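Local coordinates for protein CyaB (Pseudomonas aeruginosa, PDB 3R5G) that probably makes cyclic AMP from ATP as an adenylyl cyclase, this chain being the class III catalytic domain of a longer membrane protein, at residues L40-M43 and S44-A47; A148-A151 and G152-L155; I156-E159 and T160-L163; V191-R194 and R195-G198. One frame throughout, in Å; residues are numbered along the deposited sequence.

Contact 1 of 4, residues L40-M43 and S44-A47; sequences LNEM and SKIA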
# COMPACT_ATOMS: atom_id res chain seq x y z
N LEU A 40 12.89 6.51 7.76
CA LEU A 40 12.18 5.38 8.29
C LEU A 40 12.73 4.95 9.67
O LEU A 40 12.01 4.52 10.54
CB LEU A 40 12.25 4.21 7.26
CG LEU A 40 11.45 4.45 5.99
CD1 LEU A 40 11.76 3.31 4.97
CD2 LEU A 40 9.92 4.63 6.19
N ASN A 41 14.06 5.06 9.87
CA ASN A 41 14.64 4.70 11.15
C ASN A 41 14.16 5.69 12.25
O ASN A 41 13.77 5.25 13.30
CB ASN A 41 16.18 4.79 11.06
CG ASN A 41 16.84 3.98 12.13
OD1 ASN A 41 16.54 2.81 12.35
ND2 ASN A 41 17.68 4.66 12.91
N GLU A 42 14.10 6.97 11.87
CA GLU A 42 13.64 7.99 12.88
C GLU A 42 12.18 7.81 13.20
O GLU A 42 11.81 7.81 14.36
CB GLU A 42 13.83 9.42 12.43
CG GLU A 42 15.35 9.80 12.32
CD GLU A 42 16.00 9.80 13.70
OE1 GLU A 42 15.58 10.62 14.55
OE2 GLU A 42 16.87 8.95 13.99
N MET A 43 11.39 7.51 12.15
CA MET A 43 9.96 7.22 12.43
C MET A 43 9.75 5.98 13.26
O MET A 43 8.90 5.92 14.14
CB MET A 43 9.15 7.10 11.14
CG MET A 43 9.07 8.34 10.35
SD MET A 43 8.42 9.78 11.21
CE MET A 43 9.91 10.72 11.55
N SER A 44 10.53 4.91 13.00
CA SER A 44 10.48 3.73 13.79
C SER A 44 10.78 3.99 15.29
O SER A 44 10.07 3.45 16.15
CB SER A 44 11.47 2.73 13.17
OG SER A 44 11.54 1.64 14.05
N LYS A 45 11.79 4.79 15.58
CA LYS A 45 12.08 5.11 16.93
C LYS A 45 10.92 5.84 17.64
O LYS A 45 10.61 5.55 18.75
CB LYS A 45 13.29 6.03 16.98
CG LYS A 45 14.60 5.29 16.54
CD LYS A 45 15.76 6.14 16.87
CE LYS A 45 17.01 5.27 16.69
NZ LYS A 45 18.19 5.95 16.08
N ILE A 46 10.29 6.79 16.92
CA ILE A 46 9.12 7.44 17.52
C ILE A 46 7.91 6.50 17.76
O ILE A 46 7.33 6.53 18.82
CB ILE A 46 8.69 8.67 16.66
CG1 ILE A 46 9.85 9.64 16.52
CG2 ILE A 46 7.44 9.34 17.30
CD1 ILE A 46 9.68 10.82 15.61
N ALA A 47 7.63 5.61 16.80
CA ALA A 47 6.57 4.66 17.01
C ALA A 47 6.88 3.75 18.19
O ALA A 47 5.99 3.51 18.99
CB ALA A 47 6.35 3.80 15.75
O HOH W 1 19.54 4.04 14.89

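Contact 2 of 4, residues A148-A151 and G152-L155; sequences ASEA and GEIL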
# COMPACT_ATOMS: atom_id res chain seq x y z
N ALA A 148 -6.39 11.40 1.59
CA ALA A 148 -7.17 12.67 1.52
C ALA A 148 -6.49 13.81 2.21
O ALA A 148 -6.88 14.99 2.07
CB ALA A 148 -8.52 12.43 2.16
N SER A 149 -5.54 13.51 3.08
CA SER A 149 -4.93 14.55 3.89
C SER A 149 -4.01 15.39 3.02
O SER A 149 -3.45 14.95 1.99
CB SER A 149 -4.19 13.89 5.10
OG SER A 149 -3.10 13.14 4.62
N GLU A 150 -3.88 16.61 3.45
CA GLU A 150 -2.97 17.57 2.84
C GLU A 150 -1.56 17.49 3.46
O GLU A 150 -1.34 17.03 4.62
CB GLU A 150 -3.57 18.96 2.95
CG GLU A 150 -4.86 19.09 2.13
CD GLU A 150 -5.42 20.51 2.13
OE1 GLU A 150 -4.78 21.36 1.45
OE2 GLU A 150 -6.48 20.80 2.72
N ALA A 151 -0.53 17.95 2.76
CA ALA A 151 0.76 18.02 3.39
C ALA A 151 0.71 18.72 4.74
O ALA A 151 0.19 19.88 4.85
CB ALA A 151 1.73 18.82 2.49
N GLY A 152 1.29 18.07 5.75
CA GLY A 152 1.35 18.65 7.05
C GLY A 152 0.16 18.42 7.96
O GLY A 152 0.17 18.98 9.08
N GLU A 153 -0.79 17.68 7.47
CA GLU A 153 -2.09 17.52 8.19
C GLU A 153 -2.15 16.11 8.77
O GLU A 153 -1.55 15.13 8.20
CB GLU A 153 -3.18 17.65 7.13
CG GLU A 153 -4.57 17.73 7.60
CD GLU A 153 -5.47 18.17 6.42
OE1 GLU A 153 -5.57 17.50 5.42
OE2 GLU A 153 -6.11 19.24 6.52
N ILE A 154 -2.78 16.02 9.93
CA ILE A 154 -3.14 14.76 10.49
C ILE A 154 -4.66 14.73 10.48
O ILE A 154 -5.36 15.49 11.23
CB ILE A 154 -2.69 14.69 11.96
CG1 ILE A 154 -1.24 14.83 12.00
CG2 ILE A 154 -3.12 13.34 12.56
CD1 ILE A 154 -0.61 14.90 13.46
N LEU A 155 -5.18 13.81 9.71
CA LEU A 155 -6.65 13.69 9.60
C LEU A 155 -7.14 12.49 10.37
O LEU A 155 -6.52 11.38 10.24
CB LEU A 155 -7.15 13.49 8.17
CG LEU A 155 -7.01 14.68 7.24
CD1 LEU A 155 -7.81 14.42 5.93
CD2 LEU A 155 -7.68 15.88 7.91

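Contact 3 of 4, residues I156-E159 and T160-L163; sequences ISHE and TYSL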
# COMPACT_ATOMS: atom_id res chain seq x y z
N ILE A 156 -8.18 12.57 11.19
CA ILE A 156 -8.68 11.46 11.94
C ILE A 156 -10.19 11.34 11.72
O ILE A 156 -10.87 12.34 11.33
CB ILE A 156 -8.42 11.70 13.46
CG1 ILE A 156 -9.18 12.89 14.09
CG2 ILE A 156 -6.92 11.87 13.65
CD1 ILE A 156 -9.12 12.97 15.62
N SER A 157 -10.72 10.18 11.96
CA SER A 157 -12.18 9.95 11.88
C SER A 157 -12.84 10.34 13.16
O SER A 157 -12.25 10.68 14.20
CB SER A 157 -12.37 8.48 11.58
OG SER A 157 -11.99 7.75 12.78
N HIS A 158 -14.17 10.36 13.10
CA HIS A 158 -14.96 10.67 14.27
C HIS A 158 -14.82 9.70 15.43
O HIS A 158 -14.80 10.13 16.56
CB HIS A 158 -16.44 10.78 13.83
CG HIS A 158 -17.33 11.19 14.95
ND1 HIS A 158 -17.39 12.50 15.41
CD2 HIS A 158 -18.12 10.46 15.77
CE1 HIS A 158 -18.21 12.56 16.45
NE2 HIS A 158 -18.68 11.34 16.68
N GLU A 159 -14.69 8.39 15.12
CA GLU A 159 -14.44 7.44 16.18
C GLU A 159 -13.13 7.81 16.93
O GLU A 159 -13.12 7.73 18.16
CB GLU A 159 -14.34 6.02 15.57
CG GLU A 159 -14.39 4.96 16.68
CD GLU A 159 -15.83 4.81 17.28
OE1 GLU A 159 -16.82 5.24 16.65
OE2 GLU A 159 -15.93 4.28 18.42
N THR A 160 -12.07 8.16 16.20
CA THR A 160 -10.85 8.50 16.90
C THR A 160 -11.06 9.77 17.68
O THR A 160 -10.60 9.95 18.80
CB THR A 160 -9.73 8.64 15.88
OG1 THR A 160 -9.56 7.42 15.14
CG2 THR A 160 -8.40 8.98 16.55
N TYR A 161 -11.62 10.80 17.03
CA TYR A 161 -11.90 12.08 17.72
C TYR A 161 -12.65 11.86 19.00
O TYR A 161 -12.27 12.49 20.01
CB TYR A 161 -12.73 12.99 16.73
CG TYR A 161 -13.34 14.16 17.46
CD1 TYR A 161 -12.56 15.23 17.80
CD2 TYR A 161 -14.74 14.17 17.79
CE1 TYR A 161 -13.12 16.30 18.54
CE2 TYR A 161 -15.28 15.26 18.48
CZ TYR A 161 -14.47 16.30 18.81
OH TYR A 161 -14.96 17.34 19.56
N SER A 162 -13.67 11.00 18.97
CA SER A 162 -14.50 10.71 20.19
C SER A 162 -13.69 10.25 21.39
O SER A 162 -14.03 10.57 22.52
CB SER A 162 -15.58 9.66 19.91
OG SER A 162 -16.44 10.31 18.98
N LEU A 163 -12.63 9.49 21.11
CA LEU A 163 -11.74 8.99 22.09
C LEU A 163 -10.72 9.98 22.62
O LEU A 163 -10.36 9.91 23.79
CB LEU A 163 -11.01 7.74 21.57
CG LEU A 163 -11.97 6.57 21.36
CD1 LEU A 163 -11.30 5.48 20.59
CD2 LEU A 163 -12.45 6.02 22.75

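Contact 4 of 4, residues V191-R194 and R195-G198; sequences VDSR and RDLG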
# COMPACT_ATOMS: atom_id res chain seq x y z
N VAL A 191 -4.56 19.43 15.87
CA VAL A 191 -3.84 20.70 16.02
C VAL A 191 -2.98 20.60 17.30
O VAL A 191 -3.45 20.16 18.34
CB VAL A 191 -4.85 21.85 16.16
CG1 VAL A 191 -4.18 23.17 16.47
CG2 VAL A 191 -5.62 21.95 14.88
N ASP A 192 -1.73 20.97 17.18
CA ASP A 192 -0.85 20.87 18.33
C ASP A 192 -1.26 21.83 19.36
O ASP A 192 -1.73 22.96 19.07
CB ASP A 192 0.53 21.32 17.86
CG ASP A 192 1.21 20.24 16.99
OD1 ASP A 192 0.56 19.24 16.63
OD2 ASP A 192 2.43 20.38 16.73
N SER A 193 -1.12 21.48 20.61
CA SER A 193 -1.51 22.36 21.70
C SER A 193 -0.64 22.13 22.91
O SER A 193 0.32 21.24 22.88
CB SER A 193 -3.02 22.22 22.07
OG SER A 193 -3.39 20.93 22.58
N ARG A 194 -0.97 22.90 23.98
CA ARG A 194 0.03 22.99 25.03
C ARG A 194 0.19 21.64 25.70
O ARG A 194 1.33 21.32 26.10
CB ARG A 194 -0.21 24.15 26.08
CG ARG A 194 0.56 25.52 25.75
CD ARG A 194 -0.26 26.31 24.72
NE ARG A 194 -1.57 25.67 24.82
CZ ARG A 194 -2.40 25.34 23.84
NH1 ARG A 194 -3.52 24.70 24.19
NH2 ARG A 194 -2.16 25.61 22.56
N ARG A 195 -0.84 20.82 25.79
CA ARG A 195 -0.81 19.65 26.66
C ARG A 195 -0.38 18.41 25.88
O ARG A 195 -0.51 17.31 26.42
CB ARG A 195 -2.14 19.38 27.30
CG ARG A 195 -2.67 20.65 27.95
CD ARG A 195 -2.22 20.60 29.31
NE ARG A 195 -2.83 19.44 29.98
CZ ARG A 195 -2.27 18.71 30.94
NH1 ARG A 195 -0.98 18.89 31.39
NH2 ARG A 195 -2.96 17.69 31.44
N ASP A 196 0.24 18.56 24.73
CA ASP A 196 0.61 17.35 24.02
C ASP A 196 1.60 16.45 24.73
O ASP A 196 2.52 16.94 25.36
CB ASP A 196 0.99 17.61 22.62
CG ASP A 196 -0.26 18.10 21.79
OD1 ASP A 196 -1.44 17.58 21.96
OD2 ASP A 196 0.04 18.82 20.88
N LEU A 197 1.42 15.15 24.53
CA LEU A 197 2.28 14.17 25.22
C LEU A 197 3.54 13.93 24.41
O LEU A 197 3.46 13.38 23.26
CB LEU A 197 1.48 12.87 25.28
CG LEU A 197 2.19 11.62 25.81
CD1 LEU A 197 2.44 11.96 27.31
CD2 LEU A 197 1.15 10.53 25.55
N GLY A 198 4.70 14.18 25.02
CA GLY A 198 5.87 13.76 24.34
C GLY A 198 7.09 13.67 25.16
O GLY A 198 8.13 13.44 24.51
OXT GLY A 198 7.04 14.01 26.33
O HOH W 2 -3.46 18.92 20.79
O HOH W 3 -3.95 21.10 25.23
O HOH W 4 2.96 19.23 26.70

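Contact 1 of 4, residues L40-M43 and S44-A47
K45 reaches back along one turn of the long helix 29-50 of the cyclase catalytic domain and brings its ammonium group up to the ends of N41 and E42, in an i to i+4 and an i to i+3 pairing of side chains. Its CG sits beside the backbone N, anti to the carbonyl carbon (chi1 -68°), and the chain then runs out extended until a bend at the last torsion. On the way CG brushes N41 O at 3.3 Å. NZ ends 3.9 Å from E42 OE2, a long salt bridge. N41 ND2 and K45 NZ are both donors and cannot bond to each other; a water accepts from both, at 2.8 Å from ND2 and 2.6 Å from NZ.

Amide and carboxylate suit these places because each has a second partner: N41 OD1 accepts from the backbone N of D127 in the second subunit, and E42 OE1 is bonded to H91 on helix 74-100. The buried side of the turn is apolar. M43 and I46 run alongside each other in the same direction, and both pack on M88 of helix 74-100, while the small A47 fits between that helix and strand 53-58. Four backbone bonds of the i+4 to i kind run through the turn, from S44 N to L40 O through A47 N to M43 O. Bends at chi2 (-57°) and chi3 (104°) swing the methyl CE of M43 to 4.1 Å from I46 CD1.

Contact 2 of 4, residues A148-A151 and G152-L155
L155 lays CG and CD1 over S149, with CG 3.6 Å from S149 CB and CD1 3.5 Å from S149 CA, so a branched apolar chain covers the first residue beyond the end of helix 137-148. A148 CB adds a looser touch on the same CD1.

Beside this patch the chain reverses through a type II beta turn from E150 to E153, closed by E153 N giving to E150 O at 3.0 Å. G152 takes the third place of the turn with a positive phi of 87°, and glycine suits it because it has no side chain to meet A151 O. The carboxylate of E153 makes a second link back across the turn. OE1 of E153 accepts from E150 N at 2.7 Å, the chain leaving opposite the backbone N (chi1 -172°) and staying extended; the N-H points almost straight at it (171°), but from above the carboxylate plane. OE2 of E153 comes within 4.1 Å of E150 OE2, the two carboxylates turned steeply against each other. K173 forms salt bridges with both oxygens and probably offsets their like charge, and Q189 also donates to E153 OE2.

The turn thus carries the chain from helix 137-148 into strand 154-157, which runs between strand 109-116, its parallel neighbour, and the antiparallel strand 185-190, while I154 packs on helix 74-100.

Contact 3 of 4, residues I156-E159 and T160-L163
S157 is the N-cap of helix 158-164, and its O accepts from Y161 N at 2.9 Å, almost straight and in the carbonyl plane. Serine suits this position: its OG, set between the backbone N and the carbonyl carbon (chi1 70°), turns back to accept a weak capping bond from T160 N at 3.4 Å. OG is also bonded to N115, and T160 OG1 to T116, both on strand 109-116.

I156 extends CD1 under the first turn, 3.6 Å from Y161 CA and 3.8 Å from Y161 CB, and its CB meets T160 CG2. This is a strand-to-helix junction of the cyclase fold, where strand 154-157 gives way directly to the short helix 158-164 and T160 packs against V82 of helix 74-100.

On the outer side H158 O takes two donors from S162, its N at 2.8 Å and its OG at 2.9 Å, from opposite faces of the carbonyl plane. The same OG lies over one face of the H158 imidazole, offset toward the rim. The H158 and Y161 rings are oblique, their planes 40° apart; Y188 bonds to H158 ND1 and stacks on Y161.

Contact 4 of 4, residues V191-R194 and R195-G198
S193 and D196 are joined by two direct hydrogen bonds. D196 N donates to S193 O at 3.3 Å, from well above the carbonyl plane, and closes a type I beta turn whose middle residues are R194 and R195. In return the side chain of D196 accepts from S193 N: OD2 is 2.9 Å away and the N-H points nearly straight at it (169°), though it meets the oxygen from above the carboxylate plane. The aspartate can reach back because CG stands beside its own backbone N, anti to the carbonyl carbon (chi1 -67°); a short acid suits the place, since the amide it grips is only three residues behind.

Water bridges form the second group. One water donates to V191 O and D196 OD1 and accepts from S193 OG at 2.7 Å, linking hydroxyl and carboxylate, which lie too far apart to bond directly. A second water donates to S193 OG and accepts from R195 N. A third donates to R194 O and to D196 O, each at 2.7 Å. The serine hydroxyl, able both to give and to take, thus serves two waters at once.

Charge is the last theme. D192 OD1 lies 4.3 Å from D196 OD2, two like charges; the salt bridge of D192 to R89 on helix 74-100 probably eases their repulsion. R194 and R195 are exposed, as long charged chains at the head of a surface turn can be. Together these features make a solvated type I turn in the last residues of this construct, after strand 185-190, its ends tied by backbone and aspartate bonds.

Overall arrangement
Contacts 1, 2 and 3 are partly buried, whereas contact 4 lies at the surface. Contacts 2 and 3 share strand 154-157, one at its entry and the other at its exit into helix 158-164; contact 1 lies on the far side of the chain's centre from contact 3, about 24 Å between centres. Helix 74-100 is the common neighbour of all four. R89 on it bonds to contact 2 through a backbone oxygen and to contact 4 through a carboxylate. Contact 1 alone meets the second subunit. Regular helix bonds dominate contact 1, side chains tie backbone amides in contacts 2, 3 and 4, and contact 4 relies most on water.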